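Local coordinates for protein BsaWI endonuclease (PDB 4ZSF) that is a PD-(D/E)XK-type restriction endonuclease that binds double-stranded DNA and probably cuts it with the help of divalent metal ions, at residues E25-T36 with W53-K64. Residues are numbered along the deposited sequence; the frame is centred on the assembly and turned at random.
With nucleotides of chain B.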
loop_
_atom_site.group_PDB
_atom_site.type_symbol
_atom_site.label_atom_id
_atom_site.label_comp_id
_atom_site.label_asym_id
_atom_site.label_seq_id
_atom_site.Cartn_x
_atom_site.Cartn_y
_atom_site.Cartn_z
ATOM N N GLU A 25 -7.412 -23.606 -7.876
ATOM C CA GLU A 25 -7.408 -23.273 -6.453
ATOM C C GLU A 25 -7.921 -21.873 -6.152
ATOM O O GLU A 25 -8.614 -21.657 -5.150
ATOM C CB GLU A 25 -5.962 -23.434 -5.897
ATOM C CG GLU A 25 -5.880 -23.063 -4.412
ATOM C CD GLU A 25 -4.535 -23.297 -3.760
ATOM O OE1 GLU A 25 -3.599 -23.661 -4.501
ATOM O OE2 GLU A 25 -4.423 -23.134 -2.509
ATOM N N ARG A 26 -7.507 -20.874 -6.959
ATOM C CA ARG A 26 -7.965 -19.492 -6.696
ATOM C C ARG A 26 -9.471 -19.328 -6.884
ATOM O O ARG A 26 -10.155 -18.685 -6.062
ATOM C CB ARG A 26 -7.180 -18.513 -7.606
ATOM C CG ARG A 26 -5.732 -18.382 -7.114
ATOM C CD ARG A 26 -4.903 -17.678 -8.179
ATOM N NE ARG A 26 -3.554 -17.462 -7.666
ATOM C CZ ARG A 26 -2.586 -16.991 -8.437
ATOM N NH1 ARG A 26 -2.874 -16.662 -9.707
ATOM N NH2 ARG A 26 -1.381 -16.754 -7.904
ATOM N N VAL A 27 -10.022 -19.977 -7.903
ATOM C CA VAL A 27 -11.504 -19.912 -8.082
ATOM C C VAL A 27 -12.168 -20.642 -6.904
ATOM O O VAL A 27 -13.233 -20.207 -6.377
ATOM C CB VAL A 27 -11.896 -20.574 -9.444
ATOM C CG1 VAL A 27 -13.380 -20.873 -9.500
ATOM C CG2 VAL A 27 -11.465 -19.676 -10.594
ATOM N N SER A 28 -11.611 -21.811 -6.535
ATOM C CA SER A 28 -12.230 -22.639 -5.520
ATOM C C SER A 28 -12.176 -21.971 -4.159
ATOM O O SER A 28 -13.136 -22.062 -3.395
ATOM C CB SER A 28 -11.554 -24.040 -5.409
ATOM O OG SER A 28 -11.608 -24.731 -6.666
ATOM N N GLN A 29 -11.075 -21.315 -3.833
ATOM C CA GLN A 29 -11.045 -20.712 -2.480
ATOM C C GLN A 29 -11.984 -19.519 -2.426
ATOM O O GLN A 29 -12.573 -19.266 -1.375
ATOM C CB GLN A 29 -9.597 -20.336 -2.088
ATOM C CG GLN A 29 -9.052 -19.150 -2.866
ATOM C CD GLN A 29 -7.523 -19.070 -2.759
ATOM O OE1 GLN A 29 -6.877 -19.947 -2.186
ATOM N NE2 GLN A 29 -6.953 -18.032 -3.346
ATOM N N LYS A 30 -12.187 -18.793 -3.541
ATOM C CA LYS A 30 -13.126 -17.670 -3.515
ATOM C C LYS A 30 -14.569 -18.170 -3.378
ATOM O O LYS A 30 -15.395 -17.575 -2.652
ATOM C CB LYS A 30 -13.002 -16.822 -4.780
ATOM C CG LYS A 30 -11.915 -15.772 -4.546
ATOM C CD LYS A 30 -11.995 -14.619 -5.591
ATOM C CE LYS A 30 -11.903 -15.100 -7.036
ATOM N NZ LYS A 30 -11.946 -13.881 -8.014
ATOM N N LYS A 31 -14.863 -19.261 -4.089
ATOM C CA LYS A 31 -16.182 -19.870 -3.891
ATOM C C LYS A 31 -16.402 -20.333 -2.457
ATOM O O LYS A 31 -17.466 -20.102 -1.883
ATOM C CB LYS A 31 -16.360 -21.042 -4.848
ATOM C CG LYS A 31 -17.796 -21.634 -4.717
ATOM C CD LYS A 31 -18.075 -22.630 -5.869
ATOM C CE LYS A 31 -19.533 -23.288 -5.726
ATOM N NZ LYS A 31 -20.603 -22.225 -5.582
ATOM N N ALA A 32 -15.389 -20.971 -1.862
ATOM C CA ALA A 32 -15.493 -21.415 -0.458
ATOM C C ALA A 32 -15.674 -20.214 0.486
ATOM O O ALA A 32 -16.446 -20.289 1.451
ATOM C CB ALA A 32 -14.195 -22.220 -0.067
ATOM N N ILE A 33 -14.967 -19.110 0.224
ATOM C CA ILE A 33 -15.131 -17.946 1.094
ATOM C C ILE A 33 -16.554 -17.370 0.998
ATOM O O ILE A 33 -17.251 -17.163 2.014
ATOM C CB ILE A 33 -14.102 -16.875 0.766
ATOM C CG1 ILE A 33 -12.725 -17.368 1.199
ATOM C CG2 ILE A 33 -14.388 -15.537 1.545
ATOM C CD1 ILE A 33 -11.560 -16.490 0.501
ATOM N N ARG A 34 -16.981 -17.143 -0.233
ATOM C CA ARG A 34 -18.290 -16.530 -0.510
ATOM C C ARG A 34 -19.407 -17.411 0.022
ATOM O O ARG A 34 -20.345 -16.956 0.709
ATOM C CB ARG A 34 -18.347 -16.356 -2.053
ATOM C CG ARG A 34 -19.482 -15.758 -2.752
ATOM C CD ARG A 34 -18.916 -15.513 -4.206
ATOM N NE ARG A 34 -18.890 -16.734 -5.014
ATOM C CZ ARG A 34 -17.890 -17.189 -5.799
ATOM N NH1 ARG A 34 -16.709 -16.584 -5.929
ATOM N NH2 ARG A 34 -18.094 -18.326 -6.459
ATOM N N ASP A 35 -19.328 -18.695 -0.309
ATOM C CA ASP A 35 -20.468 -19.575 0.037
ATOM C C ASP A 35 -20.483 -19.946 1.505
ATOM O O ASP A 35 -21.557 -20.187 2.092
ATOM C CB ASP A 35 -20.422 -20.842 -0.839
ATOM C CG ASP A 35 -20.863 -20.577 -2.299
ATOM O OD1 ASP A 35 -21.157 -19.405 -2.715
ATOM O OD2 ASP A 35 -20.838 -21.577 -3.045
ATOM N N THR A 36 -19.315 -19.950 2.145
ATOM C CA THR A 36 -19.308 -20.223 3.586
ATOM C C THR A 36 -19.887 -18.993 4.295
ATOM O O THR A 36 -20.652 -19.166 5.240
ATOM C CB THR A 36 -17.905 -20.541 4.108
ATOM O OG1 THR A 36 -17.447 -21.724 3.419
ATOM C CG2 THR A 36 -17.930 -20.827 5.655
ATOM N N TRP A 53 -17.016 -13.623 9.231
ATOM C CA TRP A 53 -15.920 -13.361 8.291
ATOM C C TRP A 53 -14.592 -13.732 8.943
ATOM O O TRP A 53 -13.734 -14.294 8.308
ATOM C CB TRP A 53 -15.894 -11.878 7.913
ATOM C CG TRP A 53 -15.041 -11.517 6.703
ATOM C CD1 TRP A 53 -13.956 -10.667 6.672
ATOM C CD2 TRP A 53 -15.277 -11.920 5.353
ATOM N NE1 TRP A 53 -13.525 -10.528 5.372
ATOM C CE2 TRP A 53 -14.293 -11.303 4.549
ATOM C CE3 TRP A 53 -16.228 -12.748 4.742
ATOM C CZ2 TRP A 53 -14.259 -11.454 3.168
ATOM C CZ3 TRP A 53 -16.182 -12.925 3.370
ATOM C CH2 TRP A 53 -15.164 -12.288 2.592
ATOM N N LYS A 54 -14.438 -13.406 10.234
ATOM C CA LYS A 54 -13.202 -13.816 10.942
ATOM C C LYS A 54 -13.012 -15.341 11.059
ATOM O O LYS A 54 -11.900 -15.834 11.025
ATOM C CB LYS A 54 -13.188 -13.206 12.366
ATOM C CG LYS A 54 -12.941 -11.746 12.366
ATOM C CD LYS A 54 -12.921 -11.276 13.833
ATOM N N ALA A 55 -14.100 -16.093 11.172
ATOM C CA ALA A 55 -13.999 -17.548 11.227
ATOM C C ALA A 55 -13.629 -18.119 9.837
ATOM O O ALA A 55 -12.850 -19.059 9.721
ATOM C CB ALA A 55 -15.350 -18.123 11.723
ATOM N N VAL A 56 -14.149 -17.487 8.799
ATOM C CA VAL A 56 -13.792 -17.870 7.418
ATOM C C VAL A 56 -12.300 -17.589 7.163
ATOM O O VAL A 56 -11.552 -18.359 6.566
ATOM C CB VAL A 56 -14.642 -17.064 6.419
ATOM C CG1 VAL A 56 -14.186 -17.366 4.975
ATOM C CG2 VAL A 56 -16.143 -17.515 6.599
ATOM N N TYR A 57 -11.889 -16.436 7.622
ATOM C CA TYR A 57 -10.418 -16.093 7.580
ATOM C C TYR A 57 -9.580 -17.179 8.258
ATOM O O TYR A 57 -8.550 -17.621 7.715
ATOM C CB TYR A 57 -10.225 -14.784 8.272
ATOM C CG TYR A 57 -8.804 -14.422 8.644
ATOM C CD1 TYR A 57 -7.934 -13.929 7.667
ATOM C CD2 TYR A 57 -8.348 -14.557 9.960
ATOM C CE1 TYR A 57 -6.587 -13.478 8.043
ATOM C CE2 TYR A 57 -7.004 -14.157 10.349
ATOM C CZ TYR A 57 -6.170 -13.613 9.379
ATOM O OH TYR A 57 -4.904 -13.203 9.809
ATOM N N SER A 58 -10.008 -17.587 9.446
ATOM C CA SER A 58 -9.324 -18.629 10.201
ATOM C C SER A 58 -9.208 -19.895 9.360
ATOM O O SER A 58 -8.155 -20.522 9.330
ATOM C CB SER A 58 -10.066 -18.948 11.506
ATOM O OG SER A 58 -9.354 -19.915 12.265
ATOM N N ALA A 59 -10.294 -20.262 8.670
ATOM C CA ALA A 59 -10.322 -21.508 7.896
ATOM C C ALA A 59 -9.377 -21.372 6.721
ATOM O O ALA A 59 -8.610 -22.297 6.408
ATOM C CB ALA A 59 -11.763 -21.823 7.411
ATOM N N HIS A 60 -9.411 -20.221 6.089
ATOM C CA HIS A 60 -8.583 -20.029 4.898
ATOM C C HIS A 60 -7.118 -20.013 5.325
ATOM O O HIS A 60 -6.263 -20.648 4.704
ATOM C CB HIS A 60 -8.923 -18.712 4.162
ATOM C CG HIS A 60 -8.064 -18.462 2.950
ATOM N ND1 HIS A 60 -8.243 -19.143 1.755
ATOM C CD2 HIS A 60 -7.014 -17.618 2.755
ATOM C CE1 HIS A 60 -7.361 -18.702 0.868
ATOM N NE2 HIS A 60 -6.612 -17.766 1.441
ATOM N N MET A 61 -6.829 -19.265 6.386
ATOM C CA MET A 61 -5.432 -19.277 6.885
ATOM C C MET A 61 -4.914 -20.685 7.278
ATOM O O MET A 61 -3.754 -21.003 7.011
ATOM C CB MET A 61 -5.285 -18.340 8.095
ATOM C CG MET A 61 -5.561 -16.876 7.819
ATOM S SD MET A 61 -4.292 -16.169 6.723
ATOM C CE MET A 61 -2.916 -16.027 7.907
ATOM N N ASP A 62 -5.764 -21.512 7.911
ATOM C CA ASP A 62 -5.394 -22.874 8.289
ATOM C C ASP A 62 -5.077 -23.696 7.039
ATOM O O ASP A 62 -4.092 -24.448 7.022
ATOM C CB ASP A 62 -6.511 -23.566 9.093
ATOM C CG ASP A 62 -6.058 -24.897 9.711
ATOM O OD1 ASP A 62 -4.841 -25.188 9.797
ATOM O OD2 ASP A 62 -6.948 -25.651 10.131
ATOM N N ARG A 63 -5.932 -23.616 6.020
ATOM C CA ARG A 63 -5.694 -24.398 4.809
ATOM C C ARG A 63 -4.366 -24.003 4.129
ATOM O O ARG A 63 -3.570 -24.860 3.735
ATOM C CB ARG A 63 -6.826 -24.268 3.801
ATOM C CG ARG A 63 -6.608 -25.269 2.614
ATOM C CD ARG A 63 -7.744 -25.157 1.644
ATOM N NE ARG A 63 -7.742 -23.867 0.952
ATOM C CZ ARG A 63 -6.921 -23.504 -0.036
ATOM N NH1 ARG A 63 -6.008 -24.341 -0.520
ATOM N NH2 ARG A 63 -7.036 -22.277 -0.564
ATOM N N LYS A 64 -4.112 -22.709 4.040
ATOM C CA LYS A 64 -2.951 -22.228 3.309
ATOM C C LYS A 64 -1.632 -22.216 4.075
ATOM O O LYS A 64 -0.565 -22.129 3.456
ATOM C CB LYS A 64 -3.212 -20.814 2.808
ATOM C CG LYS A 64 -4.281 -20.699 1.743
ATOM C CD LYS A 64 -3.770 -21.043 0.314
ATOM C CE LYS A 64 -4.025 -19.891 -0.661
ATOM N NZ LYS A 64 -4.045 -20.104 -2.196
ATOM P P DC B 11 -3.222 -16.812 -4.044
ATOM O OP1 DC B 11 -4.236 -17.373 -3.094
ATOM O OP2 DC B 11 -2.417 -17.670 -4.951
ATOM O "O5'" DC B 11 -3.928 -15.731 -4.945
ATOM C "C5'" DC B 11 -4.705 -14.677 -4.303
ATOM C "C4'" DC B 11 -5.091 -13.592 -5.303
ATOM O "O4'" DC B 11 -3.896 -12.926 -5.779
ATOM C "C3'" DC B 11 -5.827 -14.066 -6.555
ATOM O "O3'" DC B 11 -7.025 -13.265 -6.667
ATOM C "C2'" DC B 11 -4.856 -13.793 -7.733
ATOM C "C1'" DC B 11 -4.072 -12.607 -7.159
ATOM N N1 DC B 11 -2.672 -12.418 -7.641
ATOM C C2 DC B 11 -2.270 -11.142 -8.048
ATOM O O2 DC B 11 -3.133 -10.239 -8.131
ATOM N N3 DC B 11 -0.965 -10.948 -8.413
ATOM C C4 DC B 11 -0.083 -11.921 -8.300
ATOM N N4 DC B 11 1.211 -11.640 -8.630
ATOM C C5 DC B 11 -0.474 -13.241 -7.874
ATOM C C6 DC B 11 -1.765 -13.415 -7.520
ATOM P P DG B 12 -8.234 -13.763 -7.529
ATOM O OP1 DG B 12 -9.387 -12.944 -7.051
ATOM O OP2 DG B 12 -8.279 -15.223 -7.584
ATOM O "O5'" DG B 12 -7.901 -13.286 -9.013
ATOM C "C5'" DG B 12 -8.179 -11.950 -9.381
ATOM C "C4'" DG B 12 -7.489 -11.624 -10.703
ATOM O "O4'" DG B 12 -6.069 -11.722 -10.533
ATOM C "C3'" DG B 12 -7.837 -12.527 -11.848
ATOM O "O3'" DG B 12 -8.628 -11.755 -12.690
ATOM C "C2'" DG B 12 -6.476 -12.870 -12.504
ATOM C "C1'" DG B 12 -5.513 -11.924 -11.798
ATOM N N9 DG B 12 -4.140 -12.437 -11.604
ATOM C C8 DG B 12 -3.751 -13.697 -11.175
ATOM N N7 DG B 12 -2.452 -13.835 -11.070
ATOM C C5 DG B 12 -1.958 -12.576 -11.436
ATOM C C6 DG B 12 -0.641 -12.134 -11.578
ATOM O O6 DG B 12 0.364 -12.753 -11.359
ATOM N N1 DG B 12 -0.573 -10.804 -12.007
ATOM C C2 DG B 12 -1.660 -10.024 -12.285
ATOM N N2 DG B 12 -1.415 -8.766 -12.702
ATOM N N3 DG B 12 -2.908 -10.436 -12.179
ATOM C C4 DG B 12 -2.982 -11.719 -11.762
#
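Trp53 opens the contact by setting CH2 and CZ3 of its indole obliquely against CG2 of Ile33, with Ile33 CG2 to Trp53 CH2 at 3.5 Å. It does so in a nearly antiparallel helix pair (153°) of the N-terminal helical region, packed against helix 3-22 and, through Trp53 and Ile33, against the second subunit. One turn on, Val56 divides its methyls: CG1 packs on Ile33 CG2, while CG2 slides past CG2 of Thr36. His60 turns an edge to Gln29, CE1 lying 3.3 Å from Gln29 OE1 and the amide plane standing 81° to the ring; its ND1 is bonded to Tyr11. Arg63 NH1 gives a nearly straight bond of 2.8 Å to Glu25 OE2, which it meets from above the carboxylate plane; Glu25 reaches it as an extended chain with CG anti to the backbone N (178°). In one of its two modelled conformers, Lys64 NZ bonds a lone pair of Gln29 OE1 at 2.8 Å, adds a weak hydrogen bond, within a salt bridge, to Glu25 OE2, and donates to OP1 of DC11 of chain B. That phosphate is also held by Arg26 NE through OP2, and Gln29 NE2 donates to OP1 of DC11 at 2.8 Å.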